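Local coordinates for response regulator (Xanthomonas campestris pv. campestris, PDB 3QYY), which probably acts as a diguanylate cyclase, represented here by its GGDEF domain with cyclic di-GMP and magnesium bound at the active site, at residues D14-A19 with I86-G91; L48-L53 with R67-L72. All blocks are in the same frame, centred on the assembly; numbering follows the deposited sequence.

Contact 1. Residues D14-A19 with I86-G91. With C2E (9,9'-[(2R,3R,3aS,5S,7aR,9R,10R,10aS,12S,14aR)-3,5,10,12-tetrahydroxy-5,12-dioxidooctahydro-2H,7H-difuro[3,2-d:3',2'-j][1,3,7,9,2,8]tetraoxadiphosphacyclododecine-2,9-diyl]bis(2-amino-1,9-dihydro-6H-purin-6-one)), chain C.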
ATOM      1  N   ASP B  14     -10.418 -14.795   0.952  1.00 19.22           N
ATOM      2  CA  ASP B  14     -10.774 -13.435   1.334  1.00 19.52           C
ATOM      3  C   ASP B  14     -12.293 -13.330   1.284  1.00 20.14           C
ATOM      4  O   ASP B  14     -12.896 -13.462   0.218  1.00 19.87           O
ATOM      5  CB  ASP B  14     -10.173 -12.429   0.350  1.00 19.69           C
ATOM      6  CG  ASP B  14     -10.617 -11.012   0.633  1.00 18.37           C
ATOM      7  OD1 ASP B  14     -11.120 -10.344  -0.294  1.00 17.59           O
ATOM      8  OD2 ASP B  14     -10.465 -10.573   1.790  1.00 17.91           O
ATOM      9  N   PRO B  15     -12.935 -13.082   2.434  1.00 20.06           N
ATOM     10  CA  PRO B  15     -14.399 -12.980   2.427  1.00 20.46           C
ATOM     11  C   PRO B  15     -15.017 -12.009   1.423  1.00 19.31           C
ATOM     12  O   PRO B  15     -15.944 -12.376   0.704  1.00 19.34           O
ATOM     13  CB  PRO B  15     -14.737 -12.633   3.882  1.00 21.89           C
ATOM     14  CG  PRO B  15     -13.466 -12.054   4.430  1.00 25.42           C
ATOM     15  CD  PRO B  15     -12.396 -12.887   3.789  1.00 20.78           C
ATOM     16  N   LEU B  16     -14.507 -10.784   1.352  1.00 18.34           N
ATOM     17  CA  LEU B  16     -15.070  -9.799   0.428  1.00 19.61           C
ATOM     18  C   LEU B  16     -15.071 -10.211  -1.045  1.00 20.04           C
ATOM     19  O   LEU B  16     -16.124 -10.231  -1.688  1.00 19.12           O
ATOM     20  CB  LEU B  16     -14.333  -8.456   0.542  1.00 18.77           C
ATOM     21  CG  LEU B  16     -14.974  -7.315  -0.261  1.00 18.61           C
ATOM     22  CD1 LEU B  16     -16.203  -6.816   0.486  1.00 18.64           C
ATOM     23  CD2 LEU B  16     -13.980  -6.167  -0.458  1.00 19.23           C
ATOM     24  N   THR B  17     -13.896 -10.549  -1.569  1.00 19.23           N
ATOM     25  CA  THR B  17     -13.748 -10.880  -2.987  1.00 20.54           C
ATOM     26  C   THR B  17     -13.830 -12.339  -3.428  1.00 20.40           C
ATOM     27  O   THR B  17     -14.028 -12.609  -4.611  1.00 22.37           O
ATOM     28  CB  THR B  17     -12.419 -10.318  -3.537  1.00 20.00           C
ATOM     29  OG1 THR B  17     -11.315 -10.987  -2.909  1.00 20.52           O
ATOM     30  CG2 THR B  17     -12.318  -8.823  -3.249  1.00 21.92           C
ATOM     31  N   GLU B  18     -13.654 -13.266  -2.497  1.00 20.53           N
ATOM     32  CA  GLU B  18     -13.700 -14.693  -2.801  1.00 23.04           C
ATOM     33  C   GLU B  18     -12.405 -15.167  -3.464  1.00 22.61           C
ATOM     34  O   GLU B  18     -12.316 -16.290  -3.959  1.00 21.59           O
ATOM     35  CB  GLU B  18     -14.911 -15.015  -3.682  1.00 26.72           C
ATOM     36  CG  GLU B  18     -15.455 -16.413  -3.477  1.00 34.90           C
ATOM     37  CD  GLU B  18     -16.952 -16.506  -3.733  1.00 37.38           C
ATOM     38  OE1 GLU B  18     -17.518 -17.602  -3.536  1.00 42.65           O
ATOM     39  OE2 GLU B  18     -17.564 -15.488  -4.126  1.00 38.48           O
ATOM     40  N   ALA B  19     -11.406 -14.294  -3.494  1.00 21.65           N
ATOM     41  CA  ALA B  19     -10.110 -14.674  -4.029  1.00 20.07           C
ATOM     42  C   ALA B  19      -9.439 -15.268  -2.798  1.00 17.52           C
ATOM     43  O   ALA B  19      -9.993 -15.193  -1.701  1.00 17.53           O
ATOM     44  CB  ALA B  19      -9.345 -13.448  -4.504  1.00 19.75           C
ATOM     45  N   ILE B  86      -6.198 -16.915  -8.117  1.00 16.32           N
ATOM     46  CA  ILE B  86      -6.088 -15.488  -7.865  1.00 15.69           C
ATOM     47  C   ILE B  86      -6.240 -15.278  -6.364  1.00 15.50           C
ATOM     48  O   ILE B  86      -7.130 -15.845  -5.722  1.00 15.68           O
ATOM     49  CB  ILE B  86      -7.152 -14.666  -8.637  1.00 17.87           C
ATOM     50  CG1 ILE B  86      -6.993 -13.179  -8.302  1.00 17.49           C
ATOM     51  CG2 ILE B  86      -8.563 -15.165  -8.298  1.00 19.54           C
ATOM     52  CD1 ILE B  86      -7.771 -12.239  -9.217  1.00 15.49           C
ATOM     53  N   GLY B  87      -5.335 -14.489  -5.797  1.00 15.38           N
ATOM     54  CA  GLY B  87      -5.390 -14.221  -4.378  1.00 13.71           C
ATOM     55  C   GLY B  87      -5.267 -12.740  -4.099  1.00 13.52           C
ATOM     56  O   GLY B  87      -4.777 -11.978  -4.933  1.00 13.87           O
ATOM     57  N   ARG B  88      -5.720 -12.333  -2.921  1.00 14.07           N
ATOM     58  CA  ARG B  88      -5.649 -10.942  -2.511  1.00 14.27           C
ATOM     59  C   ARG B  88      -4.549 -10.847  -1.455  1.00 14.26           C
ATOM     60  O   ARG B  88      -4.679 -11.390  -0.356  1.00 14.44           O
ATOM     61  CB  ARG B  88      -6.993 -10.503  -1.921  1.00 14.34           C
ATOM     62  CG  ARG B  88      -7.099  -9.013  -1.635  1.00 13.48           C
ATOM     63  CD  ARG B  88      -8.458  -8.655  -1.045  1.00 16.00           C
ATOM     64  NE  ARG B  88      -8.546  -7.230  -0.739  1.00 17.88           N
ATOM     65  CZ  ARG B  88      -9.556  -6.658  -0.094  1.00 17.27           C
ATOM     66  NH1 ARG B  88     -10.585  -7.388   0.320  1.00 15.85           N
ATOM     67  NH2 ARG B  88      -9.531  -5.352   0.140  1.00 14.09           N
ATOM     68  N   TRP B  89      -3.452 -10.181  -1.802  1.00 11.94           N
ATOM     69  CA  TRP B  89      -2.340 -10.027  -0.872  1.00 13.21           C
ATOM     70  C   TRP B  89      -2.840  -9.185   0.300  1.00 13.09           C
ATOM     71  O   TRP B  89      -2.496  -9.425   1.463  1.00 13.09           O
ATOM     72  CB  TRP B  89      -1.179  -9.318  -1.578  1.00 15.09           C
ATOM     73  CG  TRP B  89       0.146  -9.455  -0.893  1.00 15.50           C
ATOM     74  CD1 TRP B  89       0.931  -8.442  -0.418  1.00 14.69           C
ATOM     75  CD2 TRP B  89       0.881 -10.668  -0.679  1.00 16.74           C
ATOM     76  NE1 TRP B  89       2.114  -8.948   0.071  1.00 15.07           N
ATOM     77  CE2 TRP B  89       2.110 -10.310  -0.078  1.00 16.34           C
ATOM     78  CE3 TRP B  89       0.622 -12.023  -0.941  1.00 16.93           C
ATOM     79  CZ2 TRP B  89       3.083 -11.259   0.267  1.00 18.19           C
ATOM     80  CZ3 TRP B  89       1.592 -12.968  -0.598  1.00 18.38           C
ATOM     81  CH2 TRP B  89       2.807 -12.578  -0.000  1.00 18.02           C
ATOM     82  N   GLY B  90      -3.672  -8.203  -0.031  1.00 13.45           N
ATOM     83  CA  GLY B  90      -4.239  -7.310   0.962  1.00 13.22           C
ATOM     84  C   GLY B  90      -4.530  -5.971   0.308  1.00 13.25           C
ATOM     85  O   GLY B  90      -3.886  -5.622  -0.676  1.00 14.17           O
ATOM     86  N   GLY B  91      -5.497  -5.224   0.832  1.00 12.85           N
ATOM     87  CA  GLY B  91      -5.822  -3.930   0.245  1.00 14.30           C
ATOM     88  C   GLY B  91      -6.239  -4.069  -1.210  1.00 15.42           C
ATOM     89  O   GLY B  91      -7.140  -4.846  -1.522  1.00 15.42           O
TER
HETATM   90  P1  C2E C 487       3.700  -6.360   2.063  1.00 15.76           P
HETATM   91  O2P C2E C 487       3.405  -7.068   3.358  1.00 17.05           O
HETATM   92  O1P C2E C 487       4.115  -7.240   0.918  1.00 15.96           O
HETATM   93  O5' C2E C 487       2.445  -5.545   1.553  1.00 14.54           O
HETATM   94  C5' C2E C 487       2.524  -4.801   0.320  1.00 13.91           C
HETATM   95  C4' C2E C 487       1.174  -4.113   0.140  1.00 14.46           C
HETATM   96  O4' C2E C 487       0.046  -4.970   0.144  1.00 14.85           O
HETATM   97  C3' C2E C 487       0.910  -3.088   1.240  1.00 13.12           C
HETATM   98  O3' C2E C 487       1.564  -1.851   0.953  1.00 15.15           O
HETATM   99  C2' C2E C 487      -0.585  -3.039   1.239  1.00 13.61           C
HETATM  100  O2' C2E C 487      -1.003  -2.028   0.307  1.00 12.59           O
HETATM  101  C1' C2E C 487      -1.083  -4.410   0.810  1.00 12.04           C
HETATM  102  N9  C2E C 487      -1.420  -5.234   2.001  1.00 13.60           N
HETATM  103  C8  C2E C 487      -0.762  -6.331   2.435  1.00 14.33           C
HETATM  104  N7  C2E C 487      -1.339  -6.852   3.537  1.00 14.51           N
HETATM  105  C5  C2E C 487      -2.392  -6.094   3.824  1.00 14.26           C
HETATM  106  C6  C2E C 487      -3.454  -6.094   4.863  1.00 17.86           C
HETATM  107  O6  C2E C 487      -3.474  -6.982   5.751  1.00 19.62           O
HETATM  108  N1  C2E C 487      -4.401  -5.122   4.825  1.00 15.18           N
HETATM  109  C2  C2E C 487      -4.407  -4.151   3.871  1.00 14.75           C
HETATM  110  N2  C2E C 487      -5.376  -3.216   3.890  1.00 12.93           N
HETATM  111  N3  C2E C 487      -3.449  -4.091   2.879  1.00 11.75           N
HETATM  112  C4  C2E C 487      -2.443  -5.020   2.814  1.00 13.82           C
HETATM  113  P11 C2E C 487       2.061  -1.069   2.269  1.00 12.99           P
HETATM  114  O21 C2E C 487       0.916  -0.850   3.203  1.00 12.63           O
HETATM  115  O11 C2E C 487       2.649   0.196   1.749  1.00 13.33           O
HETATM  116  O5A C2E C 487       3.184  -1.905   2.993  1.00 12.90           O
HETATM  117  C5A C2E C 487       4.378  -2.204   2.268  1.00 13.44           C
HETATM  118  C4A C2E C 487       5.298  -3.031   3.113  1.00 14.57           C
HETATM  119  O4A C2E C 487       5.594  -2.452   4.413  1.00 15.10           O
HETATM  120  C3A C2E C 487       4.773  -4.435   3.410  1.00 14.11           C
HETATM  121  O3A C2E C 487       4.941  -5.336   2.298  1.00 15.43           O
HETATM  122  C2A C2E C 487       5.592  -4.795   4.611  1.00 15.64           C
HETATM  123  O2A C2E C 487       6.828  -5.380   4.168  1.00 16.71           O
HETATM  124  C1A C2E C 487       5.821  -3.497   5.367  1.00 14.17           C
HETATM  125  N91 C2E C 487       4.924  -3.424   6.544  1.00 16.08           N
HETATM  126  C81 C2E C 487       3.665  -2.926   6.618  1.00 15.00           C
HETATM  127  N71 C2E C 487       3.172  -3.040   7.875  1.00 16.33           N
HETATM  128  C51 C2E C 487       4.125  -3.620   8.626  1.00 16.54           C
HETATM  129  C61 C2E C 487       4.286  -4.043  10.046  1.00 17.24           C
HETATM  130  O61 C2E C 487       3.381  -3.879  10.882  1.00 18.03           O
HETATM  131  N11 C2E C 487       5.461  -4.620  10.421  1.00 18.93           N
HETATM  132  C21 C2E C 487       6.492  -4.823   9.543  1.00 17.75           C
HETATM  133  N21 C2E C 487       7.636  -5.406   9.983  1.00 19.82           N
HETATM  134  N31 C2E C 487       6.403  -4.456   8.231  1.00 17.51           N
HETATM  135  C41 C2E C 487       5.265  -3.864   7.735  1.00 16.07           C
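R88 reaches across to the loop 14-19 and forms a salt bridge with D14. R88 NH1 donates to D14 OD1 at 3.1 Å. The bond is nearly straight, at 166°. The carboxylate lies at the edge of the guanidinium, yet its own plane is turned 81° from it. NH1 meets OD1 on the syn side and somewhat out of the carboxylate plane. The same oxygen accepts twice more. T17 OG1 reaches D14 OD1 at 2.7 Å on the anti lone pair, and T17 N reaches D14 OD1 from above the carboxylate plane at 3.1 Å. The backbone bond makes an Asx motif. One carboxylate oxygen thus both ties the loop to itself, through T17, and anchors R88. The R88 chain is extended from CG to NE, with CG anti to the backbone N (chi1 -172°), which carries the guanidinium out to D14. R88 NE and NH2 together grip G91 O side-on, at 2.9 and 3.0 Å. NH2 also bonds guanine O61 of a second cyclic di-GMP. These bonds fix the rotation of the guanidinium. L16 CD2 approaches R88 NH1 obliquely at 3.7 Å. Farther back, A19 CB rests on I86 O at 3.5 Å. W89 NE1 turns to the other ligand and donates to phosphate O1P of C2E (chain C) at 2.8 Å. G90 and G91 begin the GGDEF signature. W89 and G90 form a classic beta bulge facing E93. The loop lies between helices 7-12 and 22-38, beside edge strand 85-90, while T17 and A19 also touch V73 of helix 62-77.

Contact 2. Residues L48-L53 with R67-L72. With MG (magnesium ion), chain I; C2E (9,9'-[(2R,3R,3aS,5S,7aR,9R,10R,10aS,12S,14aR)-3,5,10,12-tetrahydroxy-5,12-dioxidooctahydro-2H,7H-difuro[3,2-d:3',2'-j][1,3,7,9,2,8]tetraoxadiphosphacyclododecine-2,9-diyl]bis(2-amino-1,9-dihydro-6H-purin-6-one)), chain F.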
ATOM      1  N   LEU B  48      -0.121  -7.797  -8.912  1.00 15.25           N
ATOM      2  CA  LEU B  48      -0.874  -6.649  -9.404  1.00 16.46           C
ATOM      3  C   LEU B  48      -1.221  -5.653  -8.301  1.00 17.28           C
ATOM      4  O   LEU B  48      -1.521  -6.040  -7.174  1.00 16.03           O
ATOM      5  CB  LEU B  48      -2.181  -7.116 -10.052  1.00 19.86           C
ATOM      6  CG  LEU B  48      -2.165  -8.378 -10.920  1.00 22.28           C
ATOM      7  CD1 LEU B  48      -3.552  -8.589 -11.505  1.00 25.44           C
ATOM      8  CD2 LEU B  48      -1.147  -8.251 -12.025  1.00 25.23           C
ATOM      9  N   ASP B  49      -1.189  -4.370  -8.639  1.00 16.71           N
ATOM     10  CA  ASP B  49      -1.533  -3.317  -7.686  1.00 17.24           C
ATOM     11  C   ASP B  49      -2.362  -2.282  -8.437  1.00 17.09           C
ATOM     12  O   ASP B  49      -1.938  -1.776  -9.478  1.00 17.05           O
ATOM     13  CB  ASP B  49      -0.267  -2.659  -7.123  1.00 16.17           C
ATOM     14  CG  ASP B  49      -0.575  -1.625  -6.051  1.00 18.59           C
ATOM     15  OD1 ASP B  49       0.088  -0.566  -6.038  1.00 19.90           O
ATOM     16  OD2 ASP B  49      -1.469  -1.880  -5.214  1.00 14.87           O
ATOM     17  N   MET B  50      -3.551  -1.978  -7.924  1.00 17.03           N
ATOM     18  CA  MET B  50      -4.415  -1.002  -8.572  1.00 18.31           C
ATOM     19  C   MET B  50      -3.816   0.400  -8.488  1.00 18.94           C
ATOM     20  O   MET B  50      -3.099   0.727  -7.537  1.00 16.93           O
ATOM     21  CB  MET B  50      -5.812  -1.013  -7.942  1.00 19.75           C
ATOM     22  CG  MET B  50      -6.590  -2.296  -8.197  1.00 22.27           C
ATOM     23  SD  MET B  50      -8.342  -2.106  -7.832  1.00 27.28           S
ATOM     24  CE  MET B  50      -8.894  -1.218  -9.301  1.00 27.13           C
ATOM     25  N   ASP B  51      -4.123   1.217  -9.490  1.00 18.52           N
ATOM     26  CA  ASP B  51      -3.622   2.592  -9.578  1.00 20.76           C
ATOM     27  C   ASP B  51      -4.671   3.648  -9.225  1.00 21.64           C
ATOM     28  O   ASP B  51      -4.325   4.726  -8.740  1.00 23.08           O
ATOM     29  CB  ASP B  51      -3.166   2.910 -11.011  1.00 21.66           C
ATOM     30  CG  ASP B  51      -1.979   2.086 -11.466  1.00 24.10           C
ATOM     31  OD1 ASP B  51      -1.735   2.063 -12.696  1.00 24.23           O
ATOM     32  OD2 ASP B  51      -1.286   1.483 -10.619  1.00 22.90           O
ATOM     33  N   ASN B  52      -5.944   3.342  -9.460  1.00 21.56           N
ATOM     34  CA  ASN B  52      -6.997   4.343  -9.254  1.00 22.64           C
ATOM     35  C   ASN B  52      -8.220   3.985  -8.419  1.00 22.66           C
ATOM     36  O   ASN B  52      -9.312   4.485  -8.691  1.00 23.34           O
ATOM     37  CB  ASN B  52      -7.483   4.805 -10.628  1.00 22.79           C
ATOM     38  CG  ASN B  52      -8.225   3.705 -11.376  1.00 25.12           C
ATOM     39  OD1 ASN B  52      -7.951   2.514 -11.188  1.00 22.98           O
ATOM     40  ND2 ASN B  52      -9.162   4.099 -12.235  1.00 24.26           N
ATOM     41  N   LEU B  53      -8.062   3.149  -7.402  1.00 21.84           N
ATOM     42  CA  LEU B  53      -9.214   2.783  -6.587  1.00 20.74           C
ATOM     43  C   LEU B  53      -9.656   3.879  -5.621  1.00 21.39           C
ATOM     44  O   LEU B  53     -10.849   4.068  -5.397  1.00 20.85           O
ATOM     45  CB  LEU B  53      -8.926   1.506  -5.797  1.00 17.79           C
ATOM     46  CG  LEU B  53     -10.110   0.985  -4.971  1.00 19.56           C
ATOM     47  CD1 LEU B  53     -11.326   0.788  -5.883  1.00 16.72           C
ATOM     48  CD2 LEU B  53      -9.730  -0.324  -4.296  1.00 18.55           C
ATOM     49  N   ARG B  67     -17.247  -3.079  -4.603  1.00 20.23           N
ATOM     50  CA  ARG B  67     -17.782  -3.704  -5.805  1.00 20.61           C
ATOM     51  C   ARG B  67     -16.714  -3.774  -6.898  1.00 20.92           C
ATOM     52  O   ARG B  67     -16.689  -4.724  -7.678  1.00 19.57           O
ATOM     53  CB  ARG B  67     -19.022  -2.935  -6.295  1.00 22.12           C
ATOM     54  CG  ARG B  67     -19.809  -3.628  -7.416  1.00 24.57           C
ATOM     55  CD  ARG B  67     -20.285  -5.039  -7.026  1.00 26.70           C
ATOM     56  NE  ARG B  67     -21.313  -5.065  -5.981  1.00 25.04           N
ATOM     57  CZ  ARG B  67     -22.566  -4.643  -6.145  1.00 27.55           C
ATOM     58  NH1 ARG B  67     -22.958  -4.153  -7.317  1.00 25.10           N
ATOM     59  NH2 ARG B  67     -23.434  -4.725  -5.143  1.00 24.25           N
ATOM     60  N   VAL B  68     -15.832  -2.775  -6.955  1.00 19.74           N
ATOM     61  CA  VAL B  68     -14.761  -2.780  -7.949  1.00 19.34           C
ATOM     62  C   VAL B  68     -13.841  -3.978  -7.701  1.00 18.37           C
ATOM     63  O   VAL B  68     -13.474  -4.689  -8.634  1.00 17.51           O
ATOM     64  CB  VAL B  68     -13.900  -1.492  -7.888  1.00 21.17           C
ATOM     65  CG1 VAL B  68     -12.771  -1.578  -8.903  1.00 21.81           C
ATOM     66  CG2 VAL B  68     -14.760  -0.269  -8.168  1.00 22.92           C
ATOM     67  N   LEU B  69     -13.469  -4.197  -6.443  1.00 17.03           N
ATOM     68  CA  LEU B  69     -12.594  -5.317  -6.100  1.00 17.18           C
ATOM     69  C   LEU B  69     -13.290  -6.647  -6.367  1.00 18.66           C
ATOM     70  O   LEU B  69     -12.662  -7.615  -6.798  1.00 17.86           O
ATOM     71  CB  LEU B  69     -12.180  -5.242  -4.630  1.00 17.44           C
ATOM     72  CG  LEU B  69     -11.283  -4.064  -4.237  1.00 17.31           C
ATOM     73  CD1 LEU B  69     -11.103  -4.054  -2.728  1.00 19.32           C
ATOM     74  CD2 LEU B  69      -9.938  -4.176  -4.930  1.00 20.12           C
ATOM     75  N   VAL B  70     -14.593  -6.693  -6.102  1.00 18.04           N
ATOM     76  CA  VAL B  70     -15.365  -7.903  -6.334  1.00 21.33           C
ATOM     77  C   VAL B  70     -15.418  -8.232  -7.827  1.00 21.72           C
ATOM     78  O   VAL B  70     -15.236  -9.387  -8.213  1.00 21.55           O
ATOM     79  CB  VAL B  70     -16.805  -7.762  -5.783  1.00 21.36           C
ATOM     80  CG1 VAL B  70     -17.670  -8.923  -6.265  1.00 23.29           C
ATOM     81  CG2 VAL B  70     -16.768  -7.746  -4.261  1.00 21.23           C
ATOM     82  N   ARG B  71     -15.646  -7.219  -8.659  1.00 23.59           N
ATOM     83  CA  ARG B  71     -15.715  -7.425 -10.105  1.00 25.07           C
ATOM     84  C   ARG B  71     -14.362  -7.846 -10.673  1.00 24.22           C
ATOM     85  O   ARG B  71     -14.293  -8.666 -11.591  1.00 22.14           O
ATOM     86  CB  ARG B  71     -16.191  -6.152 -10.817  1.00 29.43           C
ATOM     87  CG  ARG B  71     -15.193  -5.008 -10.786  1.00 37.20           C
ATOM     88  CD  ARG B  71     -15.568  -3.865 -11.731  1.00 42.38           C
ATOM     89  NE  ARG B  71     -15.541  -4.270 -13.135  1.00 47.35           N
ATOM     90  CZ  ARG B  71     -16.547  -4.866 -13.769  1.00 49.14           C
ATOM     91  NH1 ARG B  71     -17.679  -5.130 -13.128  1.00 50.79           N
ATOM     92  NH2 ARG B  71     -16.420  -5.206 -15.045  1.00 51.07           N
ATOM     93  N   LEU B  72     -13.286  -7.284 -10.129  1.00 24.05           N
ATOM     94  CA  LEU B  72     -11.945  -7.621 -10.594  1.00 23.66           C
ATOM     95  C   LEU B  72     -11.705  -9.120 -10.456  1.00 23.18           C
ATOM     96  O   LEU B  72     -11.290  -9.784 -11.408  1.00 22.77           O
ATOM     97  CB  LEU B  72     -10.893  -6.845  -9.792  1.00 25.59           C
ATOM     98  CG  LEU B  72      -9.410  -7.079 -10.111  1.00 27.32           C
ATOM     99  CD1 LEU B  72      -8.594  -5.902  -9.607  1.00 30.82           C
ATOM    100  CD2 LEU B  72      -8.923  -8.377  -9.476  1.00 29.52           C
TER
HETATM  101 MG    MG I 506      -1.986  -0.807  -3.549  1.00 15.23          MG
HETATM  102  P1  C2E F 486      -6.456   4.158   1.806  1.00 16.03           P
HETATM  103  O2P C2E F 486      -7.606   3.556   2.575  1.00 16.35           O
HETATM  104  O1P C2E F 486      -6.231   5.624   2.027  1.00 15.04           O
HETATM  105  O5' C2E F 486      -5.101   3.435   2.157  1.00 14.85           O
HETATM  106  C5' C2E F 486      -3.879   3.861   1.519  1.00 14.51           C
HETATM  107  C4' C2E F 486      -2.770   2.954   2.032  1.00 13.29           C
HETATM  108  O4' C2E F 486      -2.660   2.869   3.438  1.00 13.45           O
HETATM  109  C3' C2E F 486      -2.941   1.517   1.554  1.00 14.61           C
HETATM  110  O3' C2E F 486      -2.460   1.354   0.210  1.00 14.67           O
HETATM  111  C2' C2E F 486      -2.183   0.775   2.612  1.00 13.41           C
HETATM  112  O2' C2E F 486      -0.808   0.683   2.204  1.00 14.33           O
HETATM  113  C1' C2E F 486      -2.321   1.570   3.904  1.00 12.04           C
HETATM  114  N9  C2E F 486      -3.444   1.036   4.707  1.00 14.38           N
HETATM  115  C8  C2E F 486      -4.631   1.642   4.948  1.00 15.54           C
HETATM  116  N7  C2E F 486      -5.424   0.881   5.729  1.00 15.06           N
HETATM  117  C5  C2E F 486      -4.744  -0.230   6.004  1.00 15.94           C
HETATM  118  C6  C2E F 486      -4.991  -1.461   6.797  1.00 17.77           C
HETATM  119  O6  C2E F 486      -6.078  -1.614   7.412  1.00 18.74           O
HETATM  120  N1  C2E F 486      -4.017  -2.403   6.849  1.00 15.60           N
HETATM  121  C2  C2E F 486      -2.828  -2.260   6.200  1.00 15.69           C
HETATM  122  N2  C2E F 486      -1.900  -3.230   6.292  1.00 15.28           N
HETATM  123  N3  C2E F 486      -2.535  -1.146   5.447  1.00 14.50           N
HETATM  124  C4  C2E F 486      -3.442  -0.126   5.324  1.00 13.48           C
HETATM  125  P11 C2E F 486      -3.297   0.272  -0.640  1.00 13.79           P
HETATM  126  O21 C2E F 486      -3.309  -1.032   0.084  1.00 12.88           O
HETATM  127  O11 C2E F 486      -2.604   0.218  -1.956  1.00 14.78           O
HETATM  128  O5A C2E F 486      -4.778   0.784  -0.844  1.00 14.22           O
HETATM  129  C5A C2E F 486      -4.989   2.009  -1.545  1.00 13.44           C
HETATM  130  C4A C2E F 486      -6.455   2.337  -1.581  1.00 14.43           C
HETATM  131  O4A C2E F 486      -7.301   1.284  -2.121  1.00 17.33           O
HETATM  132  C3A C2E F 486      -7.027   2.656  -0.205  1.00 15.11           C
HETATM  133  O3A C2E F 486      -6.721   4.004   0.214  1.00 16.84           O
HETATM  134  C2A C2E F 486      -8.486   2.410  -0.423  1.00 15.00           C
HETATM  135  O2A C2E F 486      -9.083   3.633  -0.894  1.00 14.12           O
HETATM  136  C1A C2E F 486      -8.581   1.303  -1.461  1.00 15.40           C
HETATM  137  N91 C2E F 486      -8.926   0.006  -0.814  1.00 15.96           N
HETATM  138  C81 C2E F 486      -8.092  -0.950  -0.333  1.00 16.37           C
HETATM  139  N71 C2E F 486      -8.783  -1.994   0.184  1.00 15.71           N
HETATM  140  C51 C2E F 486     -10.089  -1.717   0.039  1.00 16.84           C
HETATM  141  C61 C2E F 486     -11.388  -2.375   0.358  1.00 17.56           C
HETATM  142  O61 C2E F 486     -11.444  -3.496   0.911  1.00 18.30           O
HETATM  143  N11 C2E F 486     -12.533  -1.727   0.031  1.00 16.53           N
HETATM  144  C21 C2E F 486     -12.543  -0.496  -0.577  1.00 17.76           C
HETATM  145  N21 C2E F 486     -13.729   0.090  -0.870  1.00 18.37           N
HETATM  146  N31 C2E F 486     -11.391   0.158  -0.898  1.00 16.95           N
HETATM  147  C41 C2E F 486     -10.163  -0.396  -0.617  1.00 16.90           C
HETATM  148  O   HOH W   1      -0.007   0.236  -3.484  1.00 15.71           O
HETATM  149  O   HOH W   2      -2.676   0.884  -4.781  1.00 13.46           O
HETATM  150  O   HOH W   3      -1.129  -2.349  -2.534  1.00 14.21           O
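L53 and L69 touch methyl to methyl, CD2 to CD2 at 3.9 Å, and both lie on the same face of one guanine of C2E (chain F). L69 CD1 sits directly above the carbonyl carbon C61, 3.5 Å away. L53 CD2 lies over the glycosidic end, 3.5 Å from sugar C1A. The R88 guanidinium lies beside L69 at the O61 end, off the base plane. The two leucines form an apolar floor for the base. This is the ligand pocket of the GGDEF domain, where helix 62-77 packs on the central sheet. The axes of strand 48-50 and helix 67-72 are 12.2 Å apart and run roughly antiparallel, at 150°. M50 spans much of the gap. Its CG is anti to the carbonyl carbon, and the chain bends at chi3 (78°), turning M50 CE to V68 CG1 at 3.9 Å. M50 SD meets L69 CD2, also at 3.9 Å. M50 SD also touches L72 CD1; the M50 and L72 side chains run past each other in opposite directions. L53 CD1 lies alongside V68 CB, again with the two side chains running in opposite directions. No hydrogen bond crosses between the segments, and all five touching residues are buried. The next strand residue back, D49, serves the metal instead. One carboxylate oxygen, D49 OD2, binds the magnesium ion at 2.0 Å. Phosphate O11 of the ligand, three waters and D92 complete six ligands. D49 OD1 takes a bond from one of these waters and a salt bridge from K156. A second metal-bound water donates to the backbone oxygen M50 O at 2.8 Å.

From the N terminus, the chain leaves helix 7-12 and enters the loop 14-19, the first half of contact 1. It then forms helix 22-38 and strand 44-50, whose end begins contact 2. After helix 53-60 it reaches helix 62-77, where contact 2 closes a short loop of 13 residues. Strand 85-90 follows and closes contact 1, with 66 residues between its two segments. The smaller loop is wholly enclosed by the larger. Contact 2 joins helix 62-77 to the middle of the sheet; contact 1 joins the N-terminal loop to its edge strand. They meet where R88 NH2 packs on L69 CD1, 3.5 Å apart, beside the same bound guanine.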